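Local coordinates for cadherin-related family member 2 (Homo sapiens, PDB 5CZR), which forms calcium-dependent heterophilic adhesion complexes with CDHR5 on adjacent microvilli, controlling how microvilli pack at the apical surface of epithelial cells, at residues A[3-8]-A[37-42]; A[77-82]-A[86-91]. All blocks are in the same frame, centred on the assembly; numbering follows the deposited sequence.

How the contacts relate
Leaving the N terminus, the chain passes through 3-8, runs on through strands 13-17 and 25-32, and returns at 37-42, where contact 1 closes a long loop of 28 intervening residues. Contact 2 opens only later and closes a turn of three residues between 77-82 and 86-91. The two lie in series, neither nested nor crossed. Contact 1 bridges the two sheets of the first cadherin domain, whereas contact 2 pairs neighbouring strands within one of them. They meet along strands 40-44 and 73-81, where Ser81 N lies 2.8 Å from Thr40 O in a probable hydrogen bond, and again at the calcium ion, shared by Val3, Asp37 and Asp82.

Contact 1: A[3-8]-A[37-42]; sequences VAPKFL and DPLTYG. With CA (calcium ion), chain E.
Similar first torsions bring the rings of Phe7 and Tyr41 together, each CG standing beside the backbone N and anti to the carbonyl carbon (chi1 -81° for Phe7, -62° for Tyr41). Although neither CB points directly at the other segment, the ring ends converge, and Phe7 CE1 comes within 4.2 Å of Tyr41 CE1. This corner of Phe7 meets the rim of the tyrosine ring, close to the plane of that ring, and the two side chains run antiparallel as they pass. The tyrosine hydroxyl reaches on to a weak hydrogen bond with Ala31 N in strand 25-32. Nearer the N terminus the touching groups are aliphatic. Leu39 extends CD1 along its chain (chi2 -176°), leaving the other methyl, CD2, as the branch that meets Pro5 CB at 3.9 Å. No hydrogen bond crosses between 3-8 and 37-42; beyond this sparse apolar packing, a calcium ion joins them. Val3 offers its backbone O at 2.4 Å from the metal, which leaves the valine side chain outside the coordination. Asp37 contributes a single carboxylate oxygen, OD2, at 2.2 Å from the calcium. Asn2 OD1, OD1 and OD2 of Asp33, Asp35 OD2 and Asp82 OD2 bring the ligand atoms to seven, from six residues, and the ion probably offsets the repulsion among the four aspartate carboxylates. Strands 6-7 and 40-44 belong to opposing sheets, and their side chains meet in the layer between. This is the beta sandwich of a cadherin repeat, here with a calcium site tying the loops together at the free N-terminal tip of the first extracellular domain.

Contact 2: A[77-82]-A[86-91]; sequences TISVSD and QVQREM. With CA (calcium ion), chain E.
The side chains of Val80 and Val87 run alongside each other in the same direction, a hydrogen-bonded pair of the antiparallel beta hairpin formed by strands 73-81 and 86-96 of the cadherin beta sandwich. Val80 CG1 approaches Val87 CB at 4.0 Å on the face that also carries Ile78 and is covered by Phe7 of strand 6-7. Farther along, Ile78 crosses Met91, its CG2 branch meeting Met91 CB at 4.1 Å. Paired backbone bonds hold this register, two between Val80 and Val87 and two between Ile78 and Arg89. Arg89 folds back along its own strand: Val87 CG1 sits 3.6 Å above one face of the guanidinium, displaced from its centre, while NH1 donates to Gln88 O from above the carbonyl plane. The opposite face of the hairpin carries Thr77, Ser79, Ser81, Gln86 and Gln88. There Gln86 stretches out with CG anti to its N (chi1 180°), passing Ser81 OG, and donates diagonally from NE2 to Ser79 OG at 3.1 Å. The bond is nearly straight (171°), and the hydroxyl lies in the amide plane. An alanine in place of Ser79 removes the hydroxyl, and the Gln86 amide, left without this acceptor, is likely to be freer to turn. At the hairpin turn Asp82 divides its carboxylate: OD1 accepts hydrogen bonds from Tyr84 N and Ile85 N, while OD2 binds the calcium ion at 2.5 Å.

Contact 1: A[3-8]-A[37-42]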
ATOM      1  N   VAL A   3      16.305 -25.766 -36.917  1.00 43.74           N
ATOM      2  CA  VAL A   3      16.521 -24.457 -36.304  1.00 43.14           C
ATOM      3  C   VAL A   3      15.856 -24.380 -34.903  1.00 40.36           C
ATOM      4  O   VAL A   3      14.693 -24.785 -34.721  1.00 36.65           O
ATOM      5  CB  VAL A   3      15.977 -23.334 -37.217  1.00 45.47           C
ATOM      6  CG1 VAL A   3      16.289 -21.965 -36.625  1.00 46.53           C
ATOM      7  CG2 VAL A   3      16.590 -23.468 -38.607  1.00 46.94           C
ATOM      8  N   ALA A   4      16.615 -23.888 -33.931  1.00 38.40           N
ATOM      9  CA  ALA A   4      16.118 -23.741 -32.574  1.00 39.06           C
ATOM     10  C   ALA A   4      15.016 -22.690 -32.538  1.00 39.29           C
ATOM     11  O   ALA A   4      15.100 -21.687 -33.253  1.00 41.32           O
ATOM     12  CB  ALA A   4      17.237 -23.347 -31.629  1.00 39.80           C
ATOM     13  N   PRO A   5      13.969 -22.919 -31.729  1.00 37.24           N
ATOM     14  CA  PRO A   5      12.986 -21.856 -31.509  1.00 37.36           C
ATOM     15  C   PRO A   5      13.599 -20.699 -30.730  1.00 38.62           C
ATOM     16  O   PRO A   5      14.631 -20.860 -30.062  1.00 37.98           O
ATOM     17  CB  PRO A   5      11.903 -22.542 -30.684  1.00 34.65           C
ATOM     18  CG  PRO A   5      12.635 -23.645 -29.978  1.00 34.63           C
ATOM     19  CD  PRO A   5      13.665 -24.124 -30.946  1.00 35.84           C
ATOM     20  N   LYS A   6      12.931 -19.561 -30.804  1.00 41.88           N
ATOM     21  CA  LYS A   6      13.431 -18.301 -30.276  1.00 46.27           C
ATOM     22  C   LYS A   6      12.251 -17.530 -29.702  1.00 42.13           C
ATOM     23  O   LYS A   6      11.221 -17.375 -30.349  1.00 40.16           O
ATOM     24  CB  LYS A   6      14.094 -17.500 -31.398  1.00 53.79           C
ATOM     25  CG  LYS A   6      14.826 -16.234 -30.950  1.00 63.38           C
ATOM     26  CD  LYS A   6      16.159 -16.029 -31.699  1.00 70.21           C
ATOM     27  CE  LYS A   6      15.993 -15.829 -33.205  1.00 72.55           C
ATOM     28  NZ  LYS A   6      15.570 -14.428 -33.531  1.00 75.07           N
ATOM     29  N   PHE A   7      12.361 -17.167 -28.435  1.00 40.52           N
ATOM     30  CA  PHE A   7      11.375 -16.310 -27.779  1.00 39.24           C
ATOM     31  C   PHE A   7      11.326 -14.955 -28.471  1.00 40.04           C
ATOM     32  O   PHE A   7      12.351 -14.422 -28.904  1.00 40.39           O
ATOM     33  CB  PHE A   7      11.764 -16.099 -26.310  1.00 36.65           C
ATOM     34  CG  PHE A   7      11.364 -17.247 -25.399  1.00 34.73           C
ATOM     35  CD1 PHE A   7      10.037 -17.518 -25.165  1.00 32.97           C
ATOM     36  CD2 PHE A   7      12.315 -17.994 -24.736  1.00 33.81           C
ATOM     37  CE1 PHE A   7       9.667 -18.537 -24.308  1.00 32.62           C
ATOM     38  CE2 PHE A   7      11.961 -19.002 -23.865  1.00 32.61           C
ATOM     39  CZ  PHE A   7      10.639 -19.270 -23.639  1.00 31.80           C
ATOM     40  N   LEU A   8      10.138 -14.404 -28.574  1.00 41.35           N
ATOM     41  CA  LEU A   8      10.001 -13.040 -29.068  1.00 44.07           C
ATOM     42  C   LEU A   8      10.752 -12.076 -28.170  1.00 40.92           C
ATOM     43  O   LEU A   8      10.925 -12.321 -26.986  1.00 39.97           O
ATOM     44  CB  LEU A   8       8.512 -12.628 -29.167  1.00 47.94           C
ATOM     45  CG  LEU A   8       7.619 -13.507 -30.082  1.00 51.45           C
ATOM     46  CD1 LEU A   8       6.265 -12.841 -30.358  1.00 51.51           C
ATOM     47  CD2 LEU A   8       8.329 -13.859 -31.388  1.00 53.60           C
ATOM     48  N   ASP A  37       7.802 -25.831 -36.207  1.00 40.77           N
ATOM     49  CA  ASP A  37       7.624 -26.990 -35.330  1.00 38.60           C
ATOM     50  C   ASP A  37       6.596 -26.654 -34.250  1.00 35.94           C
ATOM     51  O   ASP A  37       6.497 -25.514 -33.844  1.00 32.50           O
ATOM     52  CB  ASP A  37       8.944 -27.369 -34.631  1.00 38.06           C
ATOM     53  CG  ASP A  37       9.953 -27.996 -35.574  1.00 38.89           C
ATOM     54  OD1 ASP A  37       9.538 -28.885 -36.352  1.00 44.43           O
ATOM     55  OD2 ASP A  37      11.155 -27.637 -35.520  1.00 35.45           O
ATOM     56  N   PRO A  38       5.849 -27.666 -33.777  1.00 33.68           N
ATOM     57  CA  PRO A  38       5.057 -27.467 -32.581  1.00 33.10           C
ATOM     58  C   PRO A  38       5.982 -27.209 -31.406  1.00 32.72           C
ATOM     59  O   PRO A  38       7.017 -27.865 -31.296  1.00 30.30           O
ATOM     60  CB  PRO A  38       4.349 -28.801 -32.402  1.00 32.17           C
ATOM     61  CG  PRO A  38       5.256 -29.785 -33.031  1.00 32.94           C
ATOM     62  CD  PRO A  38       5.816 -29.064 -34.232  1.00 33.78           C
ATOM     63  N   LEU A  39       5.603 -26.239 -30.562  1.00 32.77           N
ATOM     64  CA  LEU A  39       6.454 -25.730 -29.469  1.00 31.56           C
ATOM     65  C   LEU A  39       5.782 -25.941 -28.142  1.00 30.79           C
ATOM     66  O   LEU A  39       4.554 -25.786 -28.030  1.00 32.02           O
ATOM     67  CB  LEU A  39       6.701 -24.232 -29.640  1.00 32.02           C
ATOM     68  CG  LEU A  39       7.336 -23.828 -30.984  1.00 33.55           C
ATOM     69  CD1 LEU A  39       7.621 -22.334 -31.014  1.00 34.37           C
ATOM     70  CD2 LEU A  39       8.613 -24.632 -31.236  1.00 33.09           C
ATOM     71  N   THR A  40       6.568 -26.333 -27.136  1.00 30.00           N
ATOM     72  CA  THR A  40       6.067 -26.482 -25.785  1.00 27.75           C
ATOM     73  C   THR A  40       6.824 -25.624 -24.803  1.00 28.73           C
ATOM     74  O   THR A  40       8.023 -25.317 -24.997  1.00 32.35           O
ATOM     75  CB  THR A  40       6.047 -27.932 -25.330  1.00 28.12           C
ATOM     76  OG1 THR A  40       7.383 -28.477 -25.363  1.00 29.28           O
ATOM     77  CG2 THR A  40       5.120 -28.761 -26.236  1.00 27.87           C
ATOM     78  N   TYR A  41       6.101 -25.186 -23.769  1.00 27.15           N
ATOM     79  CA  TYR A  41       6.560 -24.129 -22.889  1.00 26.16           C
ATOM     80  C   TYR A  41       6.566 -24.562 -21.451  1.00 24.80           C
ATOM     81  O   TYR A  41       5.755 -25.387 -21.007  1.00 24.05           O
ATOM     82  CB  TYR A  41       5.662 -22.901 -22.995  1.00 25.98           C
ATOM     83  CG  TYR A  41       5.629 -22.272 -24.347  1.00 26.85           C
ATOM     84  CD1 TYR A  41       6.562 -21.321 -24.713  1.00 27.26           C
ATOM     85  CD2 TYR A  41       4.637 -22.610 -25.275  1.00 27.58           C
ATOM     86  CE1 TYR A  41       6.515 -20.722 -25.982  1.00 29.64           C
ATOM     87  CE2 TYR A  41       4.589 -22.018 -26.539  1.00 28.23           C
ATOM     88  CZ  TYR A  41       5.527 -21.079 -26.880  1.00 29.48           C
ATOM     89  OH  TYR A  41       5.476 -20.472 -28.100  1.00 32.45           O
ATOM     90  N   GLY A  42       7.490 -23.979 -20.711  1.00 24.27           N
ATOM     91  CA  GLY A  42       7.707 -24.344 -19.313  1.00 23.92           C
ATOM     92  C   GLY A  42       8.386 -23.214 -18.566  1.00 24.69           C
ATOM     93  O   GLY A  42       8.757 -22.198 -19.171  1.00 24.16           O
TER
HETATM   94 CA    CA E1001      12.732 -26.112 -35.082  1.00 39.83          CA

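Contact 2: A[77-82]-A[86-91]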
ATOM      1  N   THR A  77      13.245 -18.737 -14.880  1.00 27.84           N
ATOM      2  CA  THR A  77      13.742 -19.334 -16.106  1.00 27.32           C
ATOM      3  C   THR A  77      12.554 -19.768 -16.937  1.00 26.62           C
ATOM      4  O   THR A  77      11.671 -20.491 -16.459  1.00 24.28           O
ATOM      5  CB  THR A  77      14.682 -20.518 -15.818  1.00 27.35           C
ATOM      6  OG1 THR A  77      15.793 -20.029 -15.078  1.00 27.25           O
ATOM      7  CG2 THR A  77      15.218 -21.111 -17.119  1.00 27.35           C
ATOM      8  N   ILE A  78      12.519 -19.281 -18.168  1.00 27.27           N
ATOM      9  CA  ILE A  78      11.507 -19.679 -19.082  1.00 27.97           C
ATOM     10  C   ILE A  78      12.096 -20.595 -20.135  1.00 28.44           C
ATOM     11  O   ILE A  78      13.233 -20.458 -20.524  1.00 27.61           O
ATOM     12  CB  ILE A  78      10.771 -18.491 -19.704  1.00 28.74           C
ATOM     13  CG1 ILE A  78      11.739 -17.520 -20.396  1.00 31.38           C
ATOM     14  CG2 ILE A  78       9.969 -17.765 -18.632  1.00 29.10           C
ATOM     15  CD1 ILE A  78      11.028 -16.493 -21.272  1.00 30.96           C
ATOM     16  N   SER A  79      11.258 -21.489 -20.644  1.00 27.97           N
ATOM     17  CA  SER A  79      11.698 -22.515 -21.572  1.00 28.44           C
ATOM     18  C   SER A  79      10.717 -22.666 -22.757  1.00 28.54           C
ATOM     19  O   SER A  79       9.501 -22.664 -22.565  1.00 25.64           O
ATOM     20  CB  SER A  79      11.753 -23.842 -20.826  1.00 28.28           C
ATOM     21  OG  SER A  79      12.169 -24.880 -21.672  1.00 29.24           O
ATOM     22  N   VAL A  80      11.270 -22.776 -23.955  1.00 29.15           N
ATOM     23  CA  VAL A  80      10.524 -23.220 -25.104  1.00 29.47           C
ATOM     24  C   VAL A  80      11.284 -24.363 -25.792  1.00 29.33           C
ATOM     25  O   VAL A  80      12.493 -24.318 -25.938  1.00 29.29           O
ATOM     26  CB  VAL A  80      10.248 -22.073 -26.092  1.00 30.14           C
ATOM     27  CG1 VAL A  80      11.550 -21.424 -26.578  1.00 31.39           C
ATOM     28  CG2 VAL A  80       9.425 -22.571 -27.272  1.00 30.54           C
ATOM     29  N   SER A  81      10.542 -25.376 -26.205  1.00 28.34           N
ATOM     30  CA  SER A  81      11.117 -26.570 -26.787  1.00 28.75           C
ATOM     31  C   SER A  81      10.420 -26.881 -28.096  1.00 30.31           C
ATOM     32  O   SER A  81       9.181 -26.899 -28.141  1.00 32.91           O
ATOM     33  CB  SER A  81      10.945 -27.736 -25.841  1.00 27.01           C
ATOM     34  OG  SER A  81      11.682 -27.519 -24.666  1.00 25.66           O
ATOM     35  N   ASP A  82      11.177 -27.095 -29.177  1.00 30.10           N
ATOM     36  CA  ASP A  82      10.584 -27.784 -30.344  1.00 32.00           C
ATOM     37  C   ASP A  82      10.760 -29.298 -30.058  1.00 31.17           C
ATOM     38  O   ASP A  82      11.054 -29.663 -28.905  1.00 31.07           O
ATOM     39  CB  ASP A  82      11.142 -27.238 -31.673  1.00 31.91           C
ATOM     40  CG  ASP A  82      12.598 -27.599 -31.914  1.00 33.17           C
ATOM     41  OD1 ASP A  82      13.188 -28.443 -31.190  1.00 33.51           O
ATOM     42  OD2 ASP A  82      13.161 -27.019 -32.845  1.00 33.89           O
ATOM     43  N   GLN A  86      15.657 -27.959 -26.406  1.00 28.98           N
ATOM     44  CA  GLN A  86      15.106 -27.136 -25.373  1.00 30.17           C
ATOM     45  C   GLN A  86      15.875 -25.822 -25.290  1.00 30.36           C
ATOM     46  O   GLN A  86      17.083 -25.843 -25.280  1.00 32.73           O
ATOM     47  CB  GLN A  86      15.226 -27.880 -24.042  1.00 30.95           C
ATOM     48  CG  GLN A  86      14.661 -27.064 -22.892  1.00 31.84           C
ATOM     49  CD  GLN A  86      14.623 -27.791 -21.576  1.00 32.14           C
ATOM     50  OE1 GLN A  86      15.335 -28.775 -21.351  1.00 30.75           O
ATOM     51  NE2 GLN A  86      13.749 -27.296 -20.671  1.00 32.61           N
ATOM     52  N   VAL A  87      15.172 -24.696 -25.256  1.00 30.28           N
ATOM     53  CA  VAL A  87      15.780 -23.362 -25.226  1.00 30.87           C
ATOM     54  C   VAL A  87      15.281 -22.607 -23.974  1.00 30.66           C
ATOM     55  O   VAL A  87      14.084 -22.512 -23.751  1.00 28.43           O
ATOM     56  CB  VAL A  87      15.390 -22.547 -26.506  1.00 32.29           C
ATOM     57  CG1 VAL A  87      15.866 -21.065 -26.444  1.00 31.65           C
ATOM     58  CG2 VAL A  87      15.932 -23.237 -27.747  1.00 31.66           C
ATOM     59  N   GLN A  88      16.207 -22.117 -23.163  1.00 31.60           N
ATOM     60  CA  GLN A  88      15.892 -21.562 -21.861  1.00 32.84           C
ATOM     61  C   GLN A  88      16.539 -20.200 -21.717  1.00 35.34           C
ATOM     62  O   GLN A  88      17.653 -19.993 -22.204  1.00 35.35           O
ATOM     63  CB  GLN A  88      16.394 -22.449 -20.751  1.00 33.32           C
ATOM     64  CG  GLN A  88      15.884 -23.871 -20.854  1.00 33.24           C
ATOM     65  CD  GLN A  88      16.273 -24.724 -19.655  1.00 33.42           C
ATOM     66  OE1 GLN A  88      15.825 -24.482 -18.531  1.00 33.69           O
ATOM     67  NE2 GLN A  88      17.046 -25.777 -19.902  1.00 33.45           N
ATOM     68  N   ARG A  89      15.813 -19.259 -21.106  1.00 36.01           N
ATOM     69  CA  ARG A  89      16.288 -17.898 -20.903  1.00 40.15           C
ATOM     70  C   ARG A  89      15.802 -17.451 -19.547  1.00 40.29           C
ATOM     71  O   ARG A  89      14.910 -18.057 -18.964  1.00 37.43           O
ATOM     72  CB  ARG A  89      15.642 -16.911 -21.856  1.00 42.26           C
ATOM     73  CG  ARG A  89      16.048 -16.873 -23.315  1.00 46.75           C
ATOM     74  CD  ARG A  89      17.553 -16.900 -23.568  1.00 50.75           C
ATOM     75  NE  ARG A  89      17.847 -17.226 -24.976  1.00 54.63           N
ATOM     76  CZ  ARG A  89      18.458 -18.339 -25.415  1.00 56.86           C
ATOM     77  NH1 ARG A  89      18.875 -19.301 -24.579  1.00 56.83           N
ATOM     78  NH2 ARG A  89      18.638 -18.508 -26.726  1.00 54.98           N
ATOM     79  N   GLU A  90      16.307 -16.309 -19.118  1.00 40.26           N
ATOM     80  CA  GLU A  90      15.835 -15.678 -17.930  1.00 40.79           C
ATOM     81  C   GLU A  90      14.830 -14.584 -18.275  1.00 38.20           C
ATOM     82  O   GLU A  90      14.953 -13.900 -19.283  1.00 37.53           O
ATOM     83  CB  GLU A  90      17.063 -15.266 -17.163  1.00 45.27           C
ATOM     84  CG  GLU A  90      16.881 -14.418 -15.945  1.00 51.42           C
ATOM     85  CD  GLU A  90      18.221 -14.136 -15.272  1.00 58.78           C
ATOM     86  OE1 GLU A  90      19.008 -15.097 -15.079  1.00 63.19           O
ATOM     87  OE2 GLU A  90      18.511 -12.947 -14.993  1.00 62.03           O
ATOM     88  N   MET A  91      13.747 -14.535 -17.499  1.00 34.81           N
ATOM     89  CA  MET A  91      12.769 -13.458 -17.572  1.00 33.29           C
ATOM     90  C   MET A  91      12.711 -12.699 -16.242  1.00 31.47           C
ATOM     91  O   MET A  91      12.620 -13.302 -15.168  1.00 30.00           O
ATOM     92  CB  MET A  91      11.382 -14.024 -17.898  1.00 32.88           C
ATOM     93  CG  MET A  91      10.305 -12.973 -18.120  1.00 33.42           C
ATOM     94  SD  MET A  91       8.632 -13.633 -18.318  1.00 32.72           S
ATOM     95  CE  MET A  91       8.427 -13.329 -20.063  1.00 35.50           C
TER
HETATM   96 CA    CA E1001      12.732 -26.112 -35.082  1.00 39.83          CA